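PDB 3PJP: transcription elongation factor SPT6 from Candida glabrata, which binds the phosphorylated C-terminal repeat domain of RNA polymerase II through its tandem SH2 domain and probably acts as a histone H3-H4 chaperone during transcription elongation. Local coordinates for residues A[46-51]-A[56-61]. Numbering follows the deposited sequence.
Sequences AITWKL and FQHVDI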
ATOM      1  N   ALA A  46      -4.718  -5.553 -15.524  1.00 22.41           N
ATOM      2  CA  ALA A  46      -4.660  -5.467 -14.072  1.00 24.46           C
ATOM      3  C   ALA A  46      -3.533  -6.308 -13.494  1.00 23.91           C
ATOM      4  O   ALA A  46      -3.104  -7.289 -14.090  1.00 24.41           O
ATOM      5  CB  ALA A  46      -6.005  -5.870 -13.459  1.00 23.01           C
ATOM      6  N   ILE A  47      -3.038  -5.899 -12.334  1.00 20.07           N
ATOM      7  CA  ILE A  47      -2.097  -6.722 -11.590  1.00 19.57           C
ATOM      8  C   ILE A  47      -2.698  -7.035 -10.233  1.00 23.02           C
ATOM      9  O   ILE A  47      -3.189  -6.143  -9.550  1.00 26.85           O
ATOM     10  CB  ILE A  47      -0.735  -6.036 -11.411  1.00 23.79           C
ATOM     11  CG1 ILE A  47       0.067  -6.098 -12.711  1.00 26.49           C
ATOM     12  CG2 ILE A  47       0.065  -6.693 -10.295  1.00 22.86           C
ATOM     13  CD1 ILE A  47       1.342  -5.258 -12.672  1.00 28.39           C
ATOM     14  N   THR A  48      -2.687  -8.308  -9.857  1.00 16.39           N
ATOM     15  CA  THR A  48      -3.062  -8.681  -8.499  1.00 15.03           C
ATOM     16  C   THR A  48      -1.813  -9.169  -7.799  1.00 18.84           C
ATOM     17  O   THR A  48      -1.045  -9.936  -8.369  1.00 19.72           O
ATOM     18  CB  THR A  48      -4.121  -9.809  -8.480  1.00 14.64           C
ATOM     19  OG1 THR A  48      -5.312  -9.355  -9.131  1.00 19.15           O
ATOM     20  CG2 THR A  48      -4.433 -10.215  -7.052  1.00 18.09           C
ATOM     21  N   TRP A  49      -1.589  -8.714  -6.572  1.00 15.77           N
ATOM     22  CA  TRP A  49      -0.419  -9.175  -5.836  1.00 14.33           C
ATOM     23  C   TRP A  49      -0.740  -9.443  -4.382  1.00 18.93           C
ATOM     24  O   TRP A  49      -1.734  -8.934  -3.849  1.00 20.78           O
ATOM     25  CB  TRP A  49       0.775  -8.222  -6.000  1.00 16.15           C
ATOM     26  CG  TRP A  49       0.647  -6.821  -5.395  1.00 16.25           C
ATOM     27  CD1 TRP A  49      -0.093  -5.783  -5.875  1.00 15.30           C
ATOM     28  CD2 TRP A  49       1.324  -6.333  -4.235  1.00 15.83           C
ATOM     29  NE1 TRP A  49       0.076  -4.661  -5.071  1.00 16.13           N
ATOM     30  CE2 TRP A  49       0.943  -4.983  -4.057  1.00 14.46           C
ATOM     31  CE3 TRP A  49       2.221  -6.906  -3.330  1.00 16.45           C
ATOM     32  CZ2 TRP A  49       1.428  -4.200  -3.004  1.00 17.54           C
ATOM     33  CZ3 TRP A  49       2.698  -6.139  -2.294  1.00 15.67           C
ATOM     34  CH2 TRP A  49       2.302  -4.796  -2.133  1.00 19.04           C
ATOM     35  N   LYS A  50       0.090 -10.264  -3.749  1.00 21.93           N
ATOM     36  CA  LYS A  50      -0.173 -10.699  -2.381  1.00 17.77           C
ATOM     37  C   LYS A  50       0.635  -9.896  -1.368  1.00 18.22           C
ATOM     38  O   LYS A  50       1.858  -9.845  -1.432  1.00 18.81           O
ATOM     39  CB  LYS A  50       0.113 -12.196  -2.214  1.00 20.29           C
ATOM     40  CG  LYS A  50      -0.219 -12.720  -0.815  1.00 20.97           C
ATOM     41  CD  LYS A  50       0.144 -14.200  -0.648  1.00 24.62           C
ATOM     42  CE  LYS A  50      -0.200 -14.659   0.771  1.00 26.83           C
ATOM     43  NZ  LYS A  50       0.053 -16.106   0.992  1.00 27.16           N
ATOM     44  N   LEU A  51      -0.061  -9.272  -0.424  1.00 16.00           N
ATOM     45  CA  LEU A  51       0.602  -8.497   0.616  1.00 18.29           C
ATOM     46  C   LEU A  51       0.859  -9.340   1.855  1.00 21.70           C
ATOM     47  O   LEU A  51       1.856  -9.153   2.550  1.00 22.16           O
ATOM     48  CB  LEU A  51      -0.261  -7.303   1.033  1.00 19.46           C
ATOM     49  CG  LEU A  51      -0.312  -6.098   0.087  1.00 20.69           C
ATOM     50  CD1 LEU A  51      -1.216  -6.369  -1.100  1.00 22.97           C
ATOM     51  CD2 LEU A  51      -0.794  -4.859   0.849  1.00 19.42           C
ATOM     52  N   PHE A  56      -4.789  -9.199  -0.501  1.00 18.79           N
ATOM     53  CA  PHE A  56      -4.352  -8.968  -1.872  1.00 19.48           C
ATOM     54  C   PHE A  56      -4.759  -7.603  -2.364  1.00 21.72           C
ATOM     55  O   PHE A  56      -5.835  -7.096  -2.023  1.00 22.51           O
ATOM     56  CB  PHE A  56      -4.970  -9.989  -2.823  1.00 17.55           C
ATOM     57  CG  PHE A  56      -4.928 -11.386  -2.314  1.00 21.00           C
ATOM     58  CD1 PHE A  56      -3.840 -12.202  -2.586  1.00 22.49           C
ATOM     59  CD2 PHE A  56      -5.973 -11.888  -1.556  1.00 20.63           C
ATOM     60  CE1 PHE A  56      -3.809 -13.514  -2.112  1.00 25.26           C
ATOM     61  CE2 PHE A  56      -5.941 -13.186  -1.088  1.00 30.61           C
ATOM     62  CZ  PHE A  56      -4.855 -13.992  -1.357  1.00 25.96           C
ATOM     63  N   GLN A  57      -3.909  -7.036  -3.209  1.00 18.00           N
ATOM     64  CA  GLN A  57      -4.234  -5.780  -3.849  1.00 16.93           C
ATOM     65  C   GLN A  57      -4.380  -5.947  -5.348  1.00 15.95           C
ATOM     66  O   GLN A  57      -3.595  -6.654  -5.989  1.00 19.15           O
ATOM     67  CB  GLN A  57      -3.179  -4.723  -3.525  1.00 20.22           C
ATOM     68  CG  GLN A  57      -3.409  -3.404  -4.225  1.00 22.44           C
ATOM     69  CD  GLN A  57      -2.439  -2.345  -3.769  1.00 19.73           C
ATOM     70  OE1 GLN A  57      -1.291  -2.299  -4.216  1.00 18.59           O
ATOM     71  NE2 GLN A  57      -2.886  -1.498  -2.848  1.00 23.37           N
ATOM     72  N   HIS A  58      -5.392  -5.292  -5.900  1.00 17.03           N
ATOM     73  CA  HIS A  58      -5.600  -5.256  -7.335  1.00 17.23           C
ATOM     74  C   HIS A  58      -5.259  -3.865  -7.861  1.00 19.49           C
ATOM     75  O   HIS A  58      -5.765  -2.855  -7.357  1.00 20.99           O
ATOM     76  CB  HIS A  58      -7.043  -5.634  -7.654  1.00 21.89           C
ATOM     77  CG  HIS A  58      -7.455  -6.961  -7.093  1.00 20.34           C
ATOM     78  ND1 HIS A  58      -7.306  -8.141  -7.792  1.00 22.40           N
ATOM     79  CD2 HIS A  58      -8.008  -7.296  -5.904  1.00 19.89           C
ATOM     80  CE1 HIS A  58      -7.756  -9.145  -7.058  1.00 21.69           C
ATOM     81  NE2 HIS A  58      -8.188  -8.660  -5.908  1.00 22.75           N
ATOM     82  N   VAL A  59      -4.380  -3.836  -8.856  1.00 19.08           N
ATOM     83  CA  VAL A  59      -3.826  -2.604  -9.407  1.00 23.46           C
ATOM     84  C   VAL A  59      -4.271  -2.472 -10.851  1.00 24.54           C
ATOM     85  O   VAL A  59      -4.062  -3.388 -11.661  1.00 26.07           O
ATOM     86  CB  VAL A  59      -2.303  -2.649  -9.332  1.00 24.06           C
ATOM     87  CG1 VAL A  59      -1.685  -1.338  -9.848  1.00 33.80           C
ATOM     88  CG2 VAL A  59      -1.862  -2.932  -7.904  1.00 32.20           C
ATOM     89  N   ASP A  60      -4.905  -1.352 -11.181  1.00 19.31           N
ATOM     90  CA  ASP A  60      -5.368  -1.166 -12.547  1.00 22.44           C
ATOM     91  C   ASP A  60      -4.292  -0.580 -13.433  1.00 17.45           C
ATOM     92  O   ASP A  60      -3.543   0.299 -13.023  1.00 21.78           O
ATOM     93  CB  ASP A  60      -6.614  -0.290 -12.617  1.00 27.05           C
ATOM     94  CG  ASP A  60      -7.103  -0.111 -14.044  1.00 23.96           C
ATOM     95  OD1 ASP A  60      -7.759  -1.030 -14.574  1.00 36.74           O
ATOM     96  OD2 ASP A  60      -6.832   0.952 -14.631  1.00 43.41           O
ATOM     97  N   ILE A  61      -4.226  -1.098 -14.655  1.00 17.81           N
ATOM     98  CA  ILE A  61      -3.340  -0.572 -15.685  1.00 17.97           C
ATOM     99  C   ILE A  61      -4.177  -0.025 -16.844  1.00 17.82           C
ATOM    100  O   ILE A  61      -4.937  -0.761 -17.481  1.00 20.88           O
ATOM    101  CB  ILE A  61      -2.378  -1.665 -16.202  1.00 18.17           C
ATOM    102  CG1 ILE A  61      -1.543  -2.232 -15.055  1.00 17.88           C
ATOM    103  CG2 ILE A  61      -1.437  -1.092 -17.247  1.00 19.73           C
ATOM    104  CD1 ILE A  61      -0.858  -3.541 -15.408  1.00 23.10           C
TER
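With CG between its backbone N and carbonyl carbon (chi1 66°), the indole of Trp49 leans over the neighbouring strand, while Gln57, CG anti to N, runs extended beside it. Trp49 NE1 thereby reaches Gln57 OE1 at 2.9 Å in a bent bond, 142° at the hydrogen, with the donor tilted from the amide plane. Ring and amide planes stand 70° apart. Leu51 CD1 lies 3.8 Å above the centre of one indole face, and Val59 CG2 meets the ring edge in plane. On the same side of the sheet as Trp49, Ile47 CG1 packs on Ile61 CD1 at 3.8 Å. On the opposite side, Thr48 OG1 and His58 ND1 share a hydrogen bond of 2.7 Å, and Lys50 CG touches Phe56 CE1 at 3.9 Å. Paired backbone N-H...O bonds join Ile47 to Val59 and Trp49 to Gln57 in the antiparallel hairpin of strands 44-52 and 55-64, within the central sheet of the N-terminal SH2 fold. Helix 86-105 packs against Trp49, helix 18-25 against Thr48. Arg36 NE also bonds Thr48 OG1, and Glu22 holds His58 NE2, fixing the imidazole at both nitrogens. Gln57 OE1 also accepts a hydrogen bond from Lys97 NZ, so two donors satisfy this oxygen of a buried residue, and the lysine's charge would probably polarise the amide.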